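Local coordinates for protein Epf (Streptococcus pyogenes, PDB 4ES8) that acts as a cell-surface adhesin, binding to cells through an N-terminal domain that contains a carbohydrate-binding module, at residues H112-S125 and L202-T215. Sequence-based numbering, arbitrary orientation.
Sequences HDYKITFEQGQIAS and LDVEFKNLKIIDVT
His112 and Asp213 meet where two long antiparallel strands, 113-123 and 202-213, reach one end of their pairing. The imidazole gives ND1-H to the syn lone pair of Asp213 OD2, with 2.6 Å between His112 ND1 and Asp213 OD2 and an almost straight bond (177°). The oxygen lies in the ring plane, yet the carboxylate is turned 79° against it. Thr215 CG2 sits over one ring face in a CH-pi contact. Asp213 OD1 accepts from Thr215 N, closing an Asx turn, and from Thr215 OG1, whose oxygen in turn accepts from Asp113 N across the pair; a water joins OD2 to Tyr114 OH, also hydrogen-bonded to Ile109 N. Ile211 holds CG1 opposite its own amide nitrogen (chi1 -178°) and runs on extended, bringing CD1 to Ile116 CG1 (3.7 Å) and Tyr114 CB. Farther along, beta bulges shift the register twice. At the first, Asn208 ND2 donates to Glu119 OE2 (2.8 Å) from above the carboxylate plane. Near the second, Gln120 OE1 lies at the edge of the Phe206 ring and is hydrogen-bonded to Tyr131 OH. Neighbouring inner strands, their largely apolar face packed on strands 127-135 and 186-194 of a second sheet, fit the beta-sandwich common among carbohydrate-binding modules.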
loop_
_atom_site.group_PDB
_atom_site.type_symbol
_atom_site.label_atom_id
_atom_site.label_comp_id
_atom_site.label_asym_id
_atom_site.label_seq_id
_atom_site.Cartn_x
_atom_site.Cartn_y
_atom_site.Cartn_z
ATOM N N HIS A 112 -4.633 -2.601 -5.513
ATOM C CA HIS A 112 -3.310 -3.201 -5.619
ATOM C C HIS A 112 -2.975 -3.795 -4.245
ATOM O O HIS A 112 -3.597 -3.414 -3.238
ATOM C CB HIS A 112 -2.278 -2.144 -6.046
ATOM C CG HIS A 112 -2.049 -2.050 -7.532
ATOM N ND1 HIS A 112 -0.784 -1.782 -8.038
ATOM C CD2 HIS A 112 -2.922 -2.159 -8.566
ATOM C CE1 HIS A 112 -0.920 -1.719 -9.355
ATOM N NE2 HIS A 112 -2.198 -1.919 -9.726
ATOM N N ASP A 113 -2.018 -4.725 -4.211
ATOM C CA ASP A 113 -1.558 -5.392 -3.000
ATOM C C ASP A 113 -0.234 -4.796 -2.570
ATOM O O ASP A 113 0.638 -4.555 -3.429
ATOM C CB ASP A 113 -1.412 -6.892 -3.261
ATOM C CG ASP A 113 -2.740 -7.572 -3.519
ATOM O OD1 ASP A 113 -3.691 -7.281 -2.806
ATOM O OD2 ASP A 113 -2.832 -8.344 -4.479
ATOM N N TYR A 114 -0.075 -4.559 -1.247
ATOM C CA TYR A 114 1.137 -3.944 -0.722
ATOM C C TYR A 114 1.702 -4.747 0.429
ATOM O O TYR A 114 0.968 -5.491 1.104
ATOM C CB TYR A 114 0.860 -2.498 -0.278
ATOM C CG TYR A 114 0.504 -1.612 -1.454
ATOM C CD1 TYR A 114 1.499 -1.003 -2.215
ATOM C CD2 TYR A 114 -0.823 -1.452 -1.860
ATOM C CE1 TYR A 114 1.182 -0.229 -3.336
ATOM C CE2 TYR A 114 -1.151 -0.685 -2.983
ATOM C CZ TYR A 114 -0.146 -0.084 -3.719
ATOM O OH TYR A 114 -0.481 0.668 -4.825
ATOM N N LYS A 115 3.017 -4.606 0.625
ATOM C CA LYS A 115 3.751 -5.273 1.696
ATOM C C LYS A 115 4.519 -4.232 2.485
ATOM O O LYS A 115 5.429 -3.610 1.932
ATOM C CB LYS A 115 4.711 -6.337 1.132
ATOM C CG LYS A 115 5.608 -6.997 2.189
ATOM C CD LYS A 115 6.744 -7.810 1.553
ATOM C CE LYS A 115 7.508 -8.603 2.596
ATOM N NZ LYS A 115 8.609 -9.410 1.999
ATOM N N ILE A 116 4.149 -4.044 3.747
ATOM C CA ILE A 116 4.831 -3.134 4.662
ATOM C C ILE A 116 5.779 -3.958 5.506
ATOM O O ILE A 116 5.406 -5.043 5.990
ATOM C CB ILE A 116 3.806 -2.410 5.568
ATOM C CG1 ILE A 116 2.936 -1.416 4.812
ATOM C CG2 ILE A 116 4.487 -1.753 6.786
ATOM C CD1 ILE A 116 1.757 -0.866 5.681
ATOM N N THR A 117 7.002 -3.439 5.725
ATOM C CA THR A 117 7.958 -4.080 6.621
ATOM C C THR A 117 8.506 -3.017 7.535
ATOM O O THR A 117 8.640 -1.863 7.135
ATOM C CB THR A 117 9.075 -4.800 5.855
ATOM O OG1 THR A 117 9.733 -3.888 4.969
ATOM C CG2 THR A 117 8.556 -6.004 5.060
ATOM N N PHE A 118 8.815 -3.389 8.778
ATOM C CA PHE A 118 9.439 -2.466 9.725
ATOM C C PHE A 118 10.007 -3.258 10.851
ATOM O O PHE A 118 9.770 -4.463 10.923
ATOM C CB PHE A 118 8.456 -1.391 10.251
ATOM C CG PHE A 118 7.239 -1.933 10.972
ATOM C CD1 PHE A 118 6.139 -2.389 10.263
ATOM C CD2 PHE A 118 7.203 -1.993 12.362
ATOM C CE1 PHE A 118 5.015 -2.893 10.938
ATOM C CE2 PHE A 118 6.093 -2.526 13.034
ATOM C CZ PHE A 118 5.001 -2.964 12.320
ATOM N N GLU A 119 10.732 -2.583 11.743
ATOM C CA GLU A 119 11.244 -3.255 12.924
ATOM C C GLU A 119 10.473 -2.780 14.132
ATOM O O GLU A 119 10.366 -1.570 14.357
ATOM C CB GLU A 119 12.741 -2.954 13.126
ATOM C CG GLU A 119 13.616 -3.445 11.986
ATOM C CD GLU A 119 15.085 -3.205 12.250
ATOM O OE1 GLU A 119 15.608 -3.734 13.258
ATOM O OE2 GLU A 119 15.725 -2.529 11.416
ATOM N N GLN A 120 9.960 -3.715 14.913
ATOM C CA GLN A 120 9.388 -3.401 16.208
ATOM C C GLN A 120 10.572 -3.320 17.152
ATOM O O GLN A 120 11.237 -4.348 17.396
ATOM C CB GLN A 120 8.375 -4.467 16.653
ATOM C CG GLN A 120 7.913 -4.300 18.098
ATOM C CD GLN A 120 7.176 -2.989 18.226
ATOM O OE1 GLN A 120 6.132 -2.797 17.604
ATOM N NE2 GLN A 120 7.780 -2.034 18.947
ATOM N N GLY A 121 10.890 -2.113 17.598
ATOM C CA GLY A 121 11.959 -1.885 18.566
ATOM C C GLY A 121 11.451 -2.160 19.974
ATOM O O GLY A 121 10.435 -2.856 20.171
ATOM N N GLN A 122 12.155 -1.609 20.972
ATOM C CA GLN A 122 11.836 -1.837 22.380
ATOM C C GLN A 122 10.368 -1.615 22.692
ATOM O O GLN A 122 9.756 -0.684 22.176
ATOM C CB GLN A 122 12.684 -0.916 23.292
ATOM C CG GLN A 122 12.363 0.574 23.139
ATOM C CD GLN A 122 13.427 1.375 23.809
ATOM O OE1 GLN A 122 13.452 1.516 25.039
ATOM N NE2 GLN A 122 14.374 1.852 23.008
ATOM N N ILE A 123 9.815 -2.496 23.517
ATOM C CA ILE A 123 8.475 -2.369 24.062
ATOM C C ILE A 123 8.626 -2.450 25.563
ATOM O O ILE A 123 8.894 -3.542 26.104
ATOM C CB ILE A 123 7.440 -3.408 23.560
ATOM C CG1 ILE A 123 7.316 -3.389 22.017
ATOM C CG2 ILE A 123 6.059 -3.122 24.235
ATOM C CD1 ILE A 123 6.565 -4.649 21.471
ATOM N N ALA A 124 8.404 -1.335 26.258
ATOM C CA ALA A 124 8.507 -1.370 27.725
ATOM C C ALA A 124 7.489 -2.330 28.352
ATOM O O ALA A 124 6.396 -2.543 27.808
ATOM C CB ALA A 124 8.258 0.025 28.290
ATOM N N SER A 125 7.831 -2.888 29.526
ATOM C CA SER A 125 6.877 -3.683 30.268
ATOM C C SER A 125 5.653 -2.791 30.577
ATOM O O SER A 125 5.820 -1.638 31.015
ATOM C CB SER A 125 7.530 -4.191 31.546
ATOM O OG SER A 125 6.605 -4.965 32.280
ATOM N N LEU A 202 7.988 4.726 30.340
ATOM C CA LEU A 202 7.797 3.513 29.542
ATOM C C LEU A 202 7.929 3.879 28.072
ATOM O O LEU A 202 7.084 4.624 27.557
ATOM C CB LEU A 202 6.423 2.870 29.814
ATOM C CG LEU A 202 6.090 2.525 31.271
ATOM C CD1 LEU A 202 4.757 1.788 31.340
ATOM C CD2 LEU A 202 7.212 1.662 31.950
ATOM N N ASP A 203 8.961 3.342 27.386
ATOM C CA ASP A 203 9.200 3.672 25.990
ATOM C C ASP A 203 8.872 2.563 25.009
ATOM O O ASP A 203 9.076 1.398 25.298
ATOM C CB ASP A 203 10.672 4.052 25.768
ATOM C CG ASP A 203 11.146 5.258 26.546
ATOM O OD1 ASP A 203 10.289 5.973 27.113
ATOM O OD2 ASP A 203 12.374 5.486 26.584
ATOM N N VAL A 204 8.402 2.948 23.816
ATOM C CA VAL A 204 8.116 2.005 22.723
ATOM C C VAL A 204 8.644 2.646 21.451
ATOM O O VAL A 204 8.405 3.840 21.239
ATOM C CB VAL A 204 6.624 1.569 22.634
ATOM C CG1 VAL A 204 5.664 2.771 22.489
ATOM C CG2 VAL A 204 6.419 0.547 21.503
ATOM N N GLU A 205 9.366 1.881 20.623
ATOM C CA GLU A 205 9.987 2.410 19.411
ATOM C C GLU A 205 9.687 1.541 18.199
ATOM O O GLU A 205 9.675 0.312 18.314
ATOM C CB GLU A 205 11.514 2.495 19.624
ATOM C CG GLU A 205 12.303 3.051 18.452
ATOM C CD GLU A 205 13.795 2.910 18.656
ATOM O OE1 GLU A 205 14.307 1.779 18.490
ATOM O OE2 GLU A 205 14.450 3.925 18.988
ATOM N N PHE A 206 9.500 2.191 17.039
ATOM C CA PHE A 206 9.280 1.544 15.754
ATOM C C PHE A 206 10.267 2.121 14.771
ATOM O O PHE A 206 10.529 3.329 14.836
ATOM C CB PHE A 206 7.848 1.797 15.245
ATOM C CG PHE A 206 6.792 1.668 16.313
ATOM C CD1 PHE A 206 6.193 0.437 16.576
ATOM C CD2 PHE A 206 6.381 2.787 17.047
ATOM C CE1 PHE A 206 5.186 0.327 17.544
ATOM C CE2 PHE A 206 5.359 2.680 18.007
ATOM C CZ PHE A 206 4.762 1.449 18.244
ATOM N N LYS A 207 10.834 1.315 13.879
ATOM C CA LYS A 207 11.818 1.923 12.981
ATOM C C LYS A 207 11.957 1.217 11.653
ATOM O O LYS A 207 11.450 0.108 11.476
ATOM C CB LYS A 207 13.210 1.962 13.661
ATOM C CG LYS A 207 13.735 0.602 14.083
ATOM C CD LYS A 207 15.032 0.753 14.907
ATOM C CE LYS A 207 15.421 -0.570 15.511
ATOM N NZ LYS A 207 16.798 -0.539 16.079
ATOM N N ASN A 208 12.637 1.890 10.712
ATOM C CA ASN A 208 13.023 1.354 9.385
ATOM C C ASN A 208 11.798 0.831 8.620
ATOM O O ASN A 208 11.702 -0.349 8.251
ATOM C CB ASN A 208 14.107 0.293 9.556
ATOM C CG ASN A 208 15.380 0.922 10.093
ATOM O OD1 ASN A 208 15.720 2.086 9.788
ATOM N ND2 ASN A 208 16.122 0.170 10.877
ATOM N N LEU A 209 10.884 1.768 8.386
ATOM C CA LEU A 209 9.608 1.506 7.724
ATOM C C LEU A 209 9.773 1.491 6.207
ATOM O O LEU A 209 10.439 2.364 5.637
ATOM C CB LEU A 209 8.581 2.558 8.160
ATOM C CG LEU A 209 8.467 2.723 9.691
ATOM C CD1 LEU A 209 8.692 4.158 10.127
ATOM C CD2 LEU A 209 7.182 2.187 10.218
ATOM N N LYS A 210 9.183 0.489 5.556
ATOM C CA LYS A 210 9.226 0.344 4.089
ATOM C C LYS A 210 7.883 -0.162 3.613
ATOM O O LYS A 210 7.202 -0.859 4.366
ATOM C CB LYS A 210 10.323 -0.653 3.638
ATOM C CG LYS A 210 11.772 -0.191 3.818
ATOM C CD LYS A 210 12.744 -1.335 3.454
ATOM C CE LYS A 210 14.114 -1.056 4.026
ATOM N NZ LYS A 210 15.141 -1.977 3.469
ATOM N N ILE A 211 7.508 0.147 2.356
ATOM C CA ILE A 211 6.300 -0.422 1.758
ATOM C C ILE A 211 6.559 -0.597 0.276
ATOM O O ILE A 211 7.078 0.319 -0.366
ATOM C CB ILE A 211 4.994 0.358 2.041
ATOM C CG1 ILE A 211 3.765 -0.342 1.416
ATOM C CG2 ILE A 211 5.093 1.840 1.606
ATOM C CD1 ILE A 211 2.412 0.382 1.676
ATOM N N ILE A 212 6.163 -1.737 -0.288
ATOM C CA ILE A 212 6.317 -1.971 -1.726
ATOM C C ILE A 212 5.048 -2.550 -2.282
ATOM O O ILE A 212 4.281 -3.205 -1.555
ATOM C CB ILE A 212 7.510 -2.905 -2.059
ATOM C CG1 ILE A 212 7.404 -4.274 -1.339
ATOM C CG2 ILE A 212 8.842 -2.185 -1.736
ATOM C CD1 ILE A 212 8.236 -5.394 -2.016
ATOM N N ASP A 213 4.820 -2.299 -3.566
ATOM C CA ASP A 213 3.704 -2.894 -4.282
ATOM C C ASP A 213 4.069 -4.353 -4.580
ATOM O O ASP A 213 5.169 -4.613 -5.071
ATOM C CB ASP A 213 3.464 -2.082 -5.558
ATOM C CG ASP A 213 2.173 -2.428 -6.273
ATOM O OD1 ASP A 213 1.863 -3.617 -6.387
ATOM O OD2 ASP A 213 1.476 -1.495 -6.711
ATOM N N VAL A 214 3.173 -5.306 -4.240
ATOM C CA VAL A 214 3.440 -6.736 -4.503
ATOM C C VAL A 214 2.306 -7.345 -5.341
ATOM O O VAL A 214 2.120 -8.568 -5.358
ATOM C CB VAL A 214 3.657 -7.529 -3.195
ATOM C CG1 VAL A 214 4.960 -7.115 -2.530
ATOM C CG2 VAL A 214 2.469 -7.377 -2.243
ATOM N N THR A 215 1.587 -6.495 -6.085
ATOM C CA THR A 215 0.483 -6.939 -6.918
ATOM C C THR A 215 0.932 -7.958 -7.969
ATOM O O THR A 215 1.884 -7.717 -8.696
ATOM C CB THR A 215 -0.113 -5.724 -7.618
ATOM O OG1 THR A 215 -0.484 -4.752 -6.627
ATOM C CG2 THR A 215 -1.303 -6.070 -8.462
HETATM O O HOH W 1 1.613 1.173 -6.400
HETATM O O HOH W 2 11.569 -2.524 6.517
HETATM O O HOH W 3 11.322 0.333 26.461
HETATM O O HOH W 4 14.482 -0.032 20.417
HETATM O O HOH W 5 14.280 3.561 26.755
#